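Local atomic coordinates of myroilysin (Myroides profundi, PDB entry 5CZW), a protein that probably cleaves peptide bonds within proteins as a zinc metalloendopeptidase of the astacin family, held latent by its propeptide. Residues A[91-96]-A[117-122]; A[162-167]-A[182-187]. The protein carries 1 engineered substitution. All blocks are in the same frame, centred on the assembly; numbering follows the deposited sequence.

Contact 1 (A[91-96]-A[117-122])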
ATOM      1  N   VAL A  91      -4.325  -0.482  10.784  1.00  7.86           N
ATOM      2  CA  VAL A  91      -4.579   0.449   9.662  1.00  7.81           C
ATOM      3  C   VAL A  91      -4.919   1.888  10.182  1.00  7.83           C
ATOM      4  O   VAL A  91      -5.846   2.111  11.026  1.00  8.05           O
ATOM      5  CB  VAL A  91      -5.828   0.000   8.874  1.00  8.66           C
ATOM      6  CG1 VAL A  91      -6.013   0.993   7.712  1.00  9.53           C
ATOM      7  CG2 VAL A  91      -5.708  -1.445   8.457  1.00  8.74           C
ATOM      8  N   THR A  92      -4.110   2.832   9.764  1.00  8.03           N
ATOM      9  CA  THR A  92      -4.426   4.241   9.960  1.00  9.55           C
ATOM     10  C   THR A  92      -4.872   4.951   8.713  1.00  9.42           C
ATOM     11  O   THR A  92      -4.737   4.415   7.622  1.00  8.94           O
ATOM     12  CB  THR A  92      -3.231   4.955  10.577  1.00  9.81           C
ATOM     13  OG1 THR A  92      -2.083   4.678   9.814  1.00  9.35           O
ATOM     14  CG2 THR A  92      -3.022   4.492  12.068  1.00 11.01           C
ATOM     15  N   PHE A  93      -5.319   6.207   8.929  1.00  9.42           N
ATOM     16  CA  PHE A  93      -5.908   7.037   7.891  1.00 10.42           C
ATOM     17  C   PHE A  93      -5.248   8.406   7.919  1.00 11.70           C
ATOM     18  O   PHE A  93      -5.952   9.492   7.839  1.00 13.63           O
ATOM     19  CB  PHE A  93      -7.399   7.131   8.111  1.00 11.26           C
ATOM     20  CG  PHE A  93      -8.058   5.796   7.953  1.00 10.18           C
ATOM     21  CD1 PHE A  93      -8.417   5.288   6.669  1.00  9.92           C
ATOM     22  CD2 PHE A  93      -8.276   5.037   9.041  1.00 10.31           C
ATOM     23  CE1 PHE A  93      -8.995   4.030   6.566  1.00 10.39           C
ATOM     24  CE2 PHE A  93      -8.828   3.780   8.895  1.00 11.21           C
ATOM     25  CZ  PHE A  93      -9.151   3.300   7.677  1.00 11.04           C
ATOM     26  N   THR A  94      -3.941   8.379   8.004  1.00 10.59           N
ATOM     27  CA  THR A  94      -3.205   9.660   8.185  1.00 11.29           C
ATOM     28  C   THR A  94      -3.116  10.312   6.811  1.00 12.19           C
ATOM     29  O   THR A  94      -2.429   9.816   5.888  1.00 10.87           O
ATOM     30  CB  THR A  94      -1.820   9.375   8.748  1.00 10.79           C
ATOM     31  OG1 THR A  94      -1.940   8.747  10.039  1.00 10.58           O
ATOM     32  CG2 THR A  94      -1.006  10.628   8.811  1.00 11.28           C
ATOM     33  N   GLN A  95      -3.695  11.519   6.750  1.00 13.93           N
ATOM     34  CA  GLN A  95      -3.861  12.223   5.482  1.00 15.14           C
ATOM     35  C   GLN A  95      -2.518  12.765   5.022  1.00 14.24           C
ATOM     36  O   GLN A  95      -1.789  13.372   5.796  1.00 17.36           O
ATOM     37  CB  GLN A  95      -4.894  13.383   5.619  1.00 17.72           C
ATOM     38  CG  GLN A  95      -6.330  12.894   5.785  1.00 19.69           C
ATOM     39  CD  GLN A  95      -6.693  11.972   4.670  1.00 20.84           C
ATOM     40  OE1 GLN A  95      -6.726  12.391   3.534  1.00 21.23           O
ATOM     41  NE2 GLN A  95      -6.815  10.709   4.975  1.00 21.27           N
ATOM     42  N   GLY A  96      -2.205  12.598   3.750  1.00 13.39           N
ATOM     43  CA  GLY A  96      -0.962  13.120   3.213  1.00 13.40           C
ATOM     44  C   GLY A  96       0.305  12.352   3.342  1.00 13.52           C
ATOM     45  O   GLY A  96       1.278  12.751   2.757  1.00 16.29           O
ATOM     46  N   MET A 117      -0.268  -0.405   8.190  1.00  6.95           N
ATOM     47  CA  MET A 117      -0.866   0.007   6.917  1.00  7.22           C
ATOM     48  C   MET A 117      -1.419   1.435   7.094  1.00  7.84           C
ATOM     49  O   MET A 117      -1.909   1.789   8.181  1.00  6.81           O
ATOM     50  CB  MET A 117      -2.034  -0.922   6.603  1.00  7.80           C
ATOM     51  CG  MET A 117      -2.715  -0.657   5.254  1.00  8.10           C
ATOM     52  SD  MET A 117      -4.057  -1.825   4.860  1.00  9.31           S
ATOM     53  CE  MET A 117      -3.210  -3.396   4.788  1.00  8.71           C
ATOM     54  N   ASN A 118      -1.416   2.249   6.029  1.00  7.23           N
ATOM     55  CA  ASN A 118      -2.015   3.600   6.081  1.00  7.39           C
ATOM     56  C   ASN A 118      -2.726   3.836   4.728  1.00  7.41           C
ATOM     57  O   ASN A 118      -2.248   3.479   3.703  1.00  7.59           O
ATOM     58  CB  ASN A 118      -0.971   4.654   6.270  1.00  8.07           C
ATOM     59  CG  ASN A 118      -1.551   6.024   6.548  1.00  7.74           C
ATOM     60  OD1 ASN A 118      -2.219   6.203   7.587  1.00  7.99           O
ATOM     61  ND2 ASN A 118      -1.444   6.972   5.595  1.00  9.32           N
ATOM     62  N   PHE A 119      -3.871   4.507   4.829  1.00  7.89           N
ATOM     63  CA  PHE A 119      -4.558   5.044   3.670  1.00  7.95           C
ATOM     64  C   PHE A 119      -4.485   6.572   3.812  1.00  7.57           C
ATOM     65  O   PHE A 119      -5.031   7.138   4.748  1.00  9.02           O
ATOM     66  CB  PHE A 119      -5.963   4.553   3.720  1.00  7.64           C
ATOM     67  CG  PHE A 119      -6.075   3.108   3.365  1.00  7.83           C
ATOM     68  CD1 PHE A 119      -5.720   2.680   2.101  1.00  8.61           C
ATOM     69  CD2 PHE A 119      -6.367   2.194   4.316  1.00  8.02           C
ATOM     70  CE1 PHE A 119      -5.799   1.317   1.821  1.00  8.10           C
ATOM     71  CE2 PHE A 119      -6.447   0.840   4.080  1.00  8.48           C
ATOM     72  CZ  PHE A 119      -6.148   0.391   2.814  1.00  7.61           C
ATOM     73  N   GLY A 120      -3.801   7.157   2.857  1.00  8.39           N
ATOM     74  CA  GLY A 120      -3.489   8.576   2.959  1.00  8.08           C
ATOM     75  C   GLY A 120      -4.431   9.577   2.337  1.00  9.94           C
ATOM     76  O   GLY A 120      -4.128  10.781   2.446  1.00 12.15           O
ATOM     77  N   TRP A 121      -5.442   9.123   1.610  1.00  9.46           N
ATOM     78  CA  TRP A 121      -6.299  10.057   0.848  1.00 10.83           C
ATOM     79  C   TRP A 121      -7.772   9.751   0.754  1.00 12.31           C
ATOM     80  O   TRP A 121      -8.492  10.410  -0.068  1.00 14.24           O
ATOM     81  CB  TRP A 121      -5.731  10.255  -0.547  1.00 11.31           C
ATOM     82  CG  TRP A 121      -5.588   8.995  -1.398  1.00 11.53           C
ATOM     83  CD1 TRP A 121      -6.566   8.332  -2.027  1.00 11.92           C
ATOM     84  CD2 TRP A 121      -4.388   8.228  -1.632  1.00 11.07           C
ATOM     85  NE1 TRP A 121      -6.085   7.237  -2.668  1.00 12.55           N
ATOM     86  CE2 TRP A 121      -4.738   7.149  -2.427  1.00 11.25           C
ATOM     87  CE3 TRP A 121      -3.046   8.366  -1.240  1.00 11.60           C
ATOM     88  CZ2 TRP A 121      -3.792   6.204  -2.863  1.00 10.68           C
ATOM     89  CZ3 TRP A 121      -2.124   7.481  -1.693  1.00 11.12           C
ATOM     90  CH2 TRP A 121      -2.493   6.416  -2.489  1.00 10.68           C
ATOM     91  N   PHE A 122      -8.279   8.870   1.555  1.00 11.75           N
ATOM     92  CA  PHE A 122      -9.691   8.578   1.515  1.00 12.35           C
ATOM     93  C   PHE A 122     -10.467   9.653   2.323  1.00 14.65           C
ATOM     94  O   PHE A 122      -9.999  10.205   3.335  1.00 14.56           O
ATOM     95  CB  PHE A 122      -9.984   7.203   2.065  1.00 12.55           C
ATOM     96  CG  PHE A 122      -9.437   6.041   1.305  1.00 10.25           C
ATOM     97  CD1 PHE A 122      -9.207   6.064  -0.045  1.00  9.07           C
ATOM     98  CD2 PHE A 122      -9.215   4.869   1.994  1.00  8.73           C
ATOM     99  CE1 PHE A 122      -8.739   4.939  -0.697  1.00  8.73           C
ATOM    100  CE2 PHE A 122      -8.846   3.760   1.340  1.00  8.97           C
ATOM    101  CZ  PHE A 122      -8.642   3.802  -0.035  1.00  8.38           C
TER
HETATM  102  O   HOH W   1      -7.568   8.150   4.284  1.00 15.84           O
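Chi1 of -171° extends the Asn118 side chain away from its own N, and chi2 of 63° turns the amide across Thr92 and Thr94. In Thr92, chi1 of 52° turns the hydroxyl toward that amide. Thr92 OG1 donates to Asn118 OD1 at 2.7 Å. Thr94 N reaches Asn118 OD1 at 2.8 Å, in the carbonyl plane and on a lone pair. Asn118 ND2 gives a hydrogen to Thr94 O at 3.0 Å, almost in its own amide plane. The amide thus pairs with both backbone polar groups of Thr94, and its second N-H goes to Gly98 O.

Strands 89-92 and 117-118 run parallel here. Thr92 N bonds Met117 O, and Phe119 N bonds Thr92 O. Beyond the strands, Gly96 N meets Gly120 O at 2.9 Å. On the face of Val91 and Met117, Val91 CG1 touches the edge of the Phe119 ring at CD2, 3.6 Å away. Both strands belong to the mixed sheet of the astacin-type domain, which packs on the zinc-binding helix 128-143 through Met117 and Phe119. One water accepts from Gln95 NE2 and Phe122 N and donates to Phe119 O.

Two donors and two N-H bonds fix the rotation of the Asn118 amide. This buried side chain takes the place of backbone partners and extends the pairing where the regular strands stop.

Contact 2 (A[162-167]-A[182-187])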
ATOM      1  N   LYS A 162      11.336  17.028  -6.742  1.00 29.72           N
ATOM      2  CA  LYS A 162      10.078  16.757  -6.099  1.00 28.46           C
ATOM      3  C   LYS A 162      10.083  15.409  -5.418  1.00 23.95           C
ATOM      4  O   LYS A 162       9.492  15.238  -4.406  1.00 21.48           O
ATOM      5  CB  LYS A 162       8.898  16.851  -7.041  1.00 32.37           C
ATOM      6  CG  LYS A 162       8.445  18.249  -7.380  1.00 36.68           C
ATOM      7  CD  LYS A 162       7.066  18.646  -6.824  1.00 41.82           C
ATOM      8  CE  LYS A 162       5.951  18.456  -7.837  1.00 43.23           C
ATOM      9  NZ  LYS A 162       4.488  18.424  -7.502  1.00 47.40           N
ATOM     10  N   VAL A 163      10.763  14.464  -6.016  1.00 20.39           N
ATOM     11  CA  VAL A 163      10.760  13.131  -5.474  1.00 18.72           C
ATOM     12  C   VAL A 163      11.514  13.195  -4.151  1.00 20.74           C
ATOM     13  O   VAL A 163      11.081  12.665  -3.111  1.00 17.95           O
ATOM     14  CB  VAL A 163      11.347  12.124  -6.466  1.00 19.50           C
ATOM     15  CG1 VAL A 163      11.614  10.810  -5.787  1.00 18.84           C
ATOM     16  CG2 VAL A 163      10.413  11.990  -7.670  1.00 19.91           C
ATOM     17  N   TYR A 164      12.633  13.921  -4.149  1.00 18.28           N
ATOM     18  CA  TYR A 164      13.402  13.983  -2.901  1.00 20.85           C
ATOM     19  C   TYR A 164      12.587  14.545  -1.757  1.00 17.08           C
ATOM     20  O   TYR A 164      12.637  14.037  -0.620  1.00 18.55           O
ATOM     21  CB  TYR A 164      14.668  14.790  -3.122  1.00 22.75           C
ATOM     22  CG  TYR A 164      15.683  14.093  -4.003  1.00 23.96           C
ATOM     23  CD1 TYR A 164      16.013  12.763  -3.795  1.00 22.56           C
ATOM     24  CD2 TYR A 164      16.347  14.783  -5.014  1.00 21.71           C
ATOM     25  CE1 TYR A 164      16.935  12.118  -4.592  1.00 23.83           C
ATOM     26  CE2 TYR A 164      17.239  14.158  -5.839  1.00 25.30           C
ATOM     27  CZ  TYR A 164      17.549  12.823  -5.639  1.00 24.02           C
ATOM     28  OH  TYR A 164      18.510  12.190  -6.426  1.00 25.55           O
ATOM     29  N   ALA A 165      11.807  15.583  -2.071  1.00 19.54           N
ATOM     30  CA  ALA A 165      10.989  16.309  -1.099  1.00 18.75           C
ATOM     31  C   ALA A 165       9.846  15.458  -0.520  1.00 20.09           C
ATOM     32  O   ALA A 165       9.559  15.493   0.647  1.00 20.04           O
ATOM     33  CB  ALA A 165      10.367  17.525  -1.748  1.00 19.69           C
ATOM     34  N   TYR A 166       9.211  14.709  -1.394  1.00 19.50           N
ATOM     35  CA  TYR A 166       8.108  13.821  -0.991  1.00 19.32           C
ATOM     36  C   TYR A 166       8.488  12.687  -0.057  1.00 16.46           C
ATOM     37  O   TYR A 166       7.698  12.363   0.856  1.00 17.05           O
ATOM     38  CB  TYR A 166       7.505  13.154  -2.257  1.00 18.90           C
ATOM     39  CG  TYR A 166       6.193  12.467  -1.965  1.00 21.50           C
ATOM     40  CD1 TYR A 166       5.042  13.188  -1.592  1.00 24.35           C
ATOM     41  CD2 TYR A 166       6.112  11.073  -2.006  1.00 23.48           C
ATOM     42  CE1 TYR A 166       3.820  12.509  -1.327  1.00 24.60           C
ATOM     43  CE2 TYR A 166       4.928  10.434  -1.719  1.00 21.52           C
ATOM     44  CZ  TYR A 166       3.788  11.146  -1.398  1.00 21.67           C
ATOM     45  OH  TYR A 166       2.644  10.417  -1.096  1.00 22.71           O
ATOM     46  N   TYR A 167       9.610  11.994  -0.328  1.00 14.30           N
ATOM     47  CA  TYR A 167       9.998  10.780   0.396  1.00 14.25           C
ATOM     48  C   TYR A 167      10.870  11.070   1.632  1.00 16.22           C
ATOM     49  O   TYR A 167      11.094  10.161   2.457  1.00 15.24           O
ATOM     50  CB  TYR A 167      10.673   9.745  -0.475  1.00 12.63           C
ATOM     51  CG  TYR A 167       9.771   9.104  -1.521  1.00 13.66           C
ATOM     52  CD1 TYR A 167       9.595   9.670  -2.770  1.00 13.71           C
ATOM     53  CD2 TYR A 167       9.048   7.994  -1.193  1.00 13.02           C
ATOM     54  CE1 TYR A 167       8.783   9.120  -3.718  1.00 13.40           C
ATOM     55  CE2 TYR A 167       8.197   7.440  -2.154  1.00 11.73           C
ATOM     56  CZ  TYR A 167       8.045   7.963  -3.357  1.00 13.00           C
ATOM     57  OH  TYR A 167       7.294   7.309  -4.293  1.00 13.22           O
ATOM     58  N   ASN A 182      16.559   3.272  -2.969  1.00 23.11           N
ATOM     59  CA  ASN A 182      15.311   2.532  -2.672  1.00 24.92           C
ATOM     60  C   ASN A 182      14.186   2.769  -3.690  1.00 21.57           C
ATOM     61  O   ASN A 182      13.278   1.883  -3.888  1.00 21.28           O
ATOM     62  CB  ASN A 182      14.823   2.859  -1.236  1.00 26.25           C
ATOM     63  CG  ASN A 182      15.843   2.481  -0.150  1.00 28.91           C
ATOM     64  OD1 ASN A 182      16.676   1.610  -0.315  1.00 32.02           O
ATOM     65  ND2 ASN A 182      15.792   3.196   0.949  1.00 31.01           N
ATOM     66  N   LEU A 183      14.243   3.891  -4.388  1.00 18.78           N
ATOM     67  CA  LEU A 183      13.201   4.265  -5.334  1.00 17.46           C
ATOM     68  C   LEU A 183      13.674   4.221  -6.802  1.00 18.77           C
ATOM     69  O   LEU A 183      13.207   3.367  -7.589  1.00 18.62           O
ATOM     70  CB  LEU A 183      12.565   5.573  -4.943  1.00 15.32           C
ATOM     71  CG  LEU A 183      11.386   5.950  -5.815  1.00 18.49           C
ATOM     72  CD1 LEU A 183      10.146   5.178  -5.348  1.00 18.20           C
ATOM     73  CD2 LEU A 183      11.096   7.388  -5.813  1.00 17.24           C
ATOM     74  N   PHE A 184      14.599   5.119  -7.175  1.00 19.63           N
ATOM     75  CA  PHE A 184      15.050   5.190  -8.561  1.00 20.80           C
ATOM     76  C   PHE A 184      15.671   3.869  -9.018  1.00 21.55           C
ATOM     77  O   PHE A 184      15.301   3.351 -10.079  1.00 24.77           O
ATOM     78  CB  PHE A 184      15.985   6.386  -8.799  1.00 20.98           C
ATOM     79  CG  PHE A 184      15.377   7.744  -8.508  1.00 20.30           C
ATOM     80  CD1 PHE A 184      14.061   8.071  -8.834  1.00 18.68           C
ATOM     81  CD2 PHE A 184      16.147   8.730  -7.852  1.00 21.39           C
ATOM     82  CE1 PHE A 184      13.574   9.370  -8.547  1.00 22.35           C
ATOM     83  CE2 PHE A 184      15.630   9.993  -7.555  1.00 22.57           C
ATOM     84  CZ  PHE A 184      14.357  10.311  -7.904  1.00 22.09           C
ATOM     85  N   ALA A 185      16.502   3.276  -8.176  1.00 21.70           N
ATOM     86  CA  ALA A 185      17.181   2.020  -8.528  1.00 23.54           C
ATOM     87  C   ALA A 185      16.134   0.925  -8.707  1.00 21.85           C
ATOM     88  O   ALA A 185      16.106   0.238  -9.737  1.00 23.10           O
ATOM     89  CB  ALA A 185      18.124   1.654  -7.416  1.00 22.83           C
ATOM     90  N   THR A 186      15.300   0.726  -7.662  1.00 20.30           N
ATOM     91  CA  THR A 186      14.260  -0.299  -7.713  1.00 20.12           C
ATOM     92  C   THR A 186      13.343  -0.185  -8.960  1.00 18.91           C
ATOM     93  O   THR A 186      13.062  -1.193  -9.649  1.00 18.44           O
ATOM     94  CB  THR A 186      13.390  -0.170  -6.437  1.00 22.11           C
ATOM     95  OG1 THR A 186      14.231  -0.353  -5.293  1.00 26.17           O
ATOM     96  CG2 THR A 186      12.231  -1.138  -6.454  1.00 20.55           C
ATOM     97  N   TYR A 187      12.899   1.043  -9.244  1.00 17.87           N
ATOM     98  CA  TYR A 187      11.934   1.266 -10.357  1.00 15.60           C
ATOM     99  C   TYR A 187      12.606   1.736 -11.681  1.00 18.74           C
ATOM    100  O   TYR A 187      11.982   2.447 -12.467  1.00 22.03           O
ATOM    101  CB  TYR A 187      10.811   2.186  -9.925  1.00 16.11           C
ATOM    102  CG  TYR A 187      10.093   1.534  -8.787  1.00 14.61           C
ATOM    103  CD1 TYR A 187       9.334   0.422  -9.003  1.00 15.45           C
ATOM    104  CD2 TYR A 187      10.187   2.022  -7.519  1.00 16.44           C
ATOM    105  CE1 TYR A 187       8.691  -0.272  -7.967  1.00 16.69           C
ATOM    106  CE2 TYR A 187       9.520   1.361  -6.475  1.00 14.84           C
ATOM    107  CZ  TYR A 187       8.736   0.284  -6.719  1.00 15.19           C
ATOM    108  OH  TYR A 187       8.188  -0.420  -5.635  1.00 16.74           O
TER
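Leu183 CD2 touches both Val163 and Tyr167, and this is the tight part of the contact. Leu183 CD2 comes within 3.5 Å of Val163 CG1, closer than usual for two carbons. Phe184 CZ also reaches Val163 CG1 at 3.5 Å. Tyr167 CE1 lies 3.6 Å from Leu183 CD2, with the two side chains crossing at about a right angle. The other branch, Leu183 CD1, touches Tyr167 OH at 3.7 Å. Chi1 of -175° carries the Leu183 branch toward helix 160-167; CD2 points at the helix, and CD1 lies by the hydroxyl end of Tyr167. With an alanine here in place of Tyr167, both Leu183 methyls would probably lose this ring and a gap would open beside Leu183.

The looser part is the ring pair of Tyr164 and Phe184, on the partly exposed side. The edge of Phe184 points toward the face of Tyr164 in an offset edge-to-face pair. Their centroids are 5.8 Å apart and the planes meet at 77°. Phe184 CE2 stays 3.8 Å from Tyr164 OH. The Tyr164 hydroxyl bonds Asp180, and Lys160 makes a cation-pi contact with Phe184.

Tyr187, in the same segment as Leu183, bonds zinc ligand His147 through its OH. This is a small apolar helix-helix contact, consistent with the C-terminal subdomain that follows the zinc-binding helix in astacin-type metzincins.

Overall arrangement
Contact 1 comes first along the chain and contact 2 follows it; both are parts of the astacin-type sequence. The centres of the two contacts are 20 Å apart, and their nearest atoms are about 5 Å apart without touching. Contact 1 joins neighbouring parallel strands 89-92 and 117-118 of the mixed sheet. Contact 2 joins helices 160-167 and 178-184. Helix 128-143, which carries His137 and His141, comes between them in sequence. Contact 1 packs against this helix, while segment 182-187 bonds the third histidine, His147. The two contacts therefore belong to different structural elements bordering one zinc site, where Cys23 is the fourth ligand, consistent with a cysteine switch.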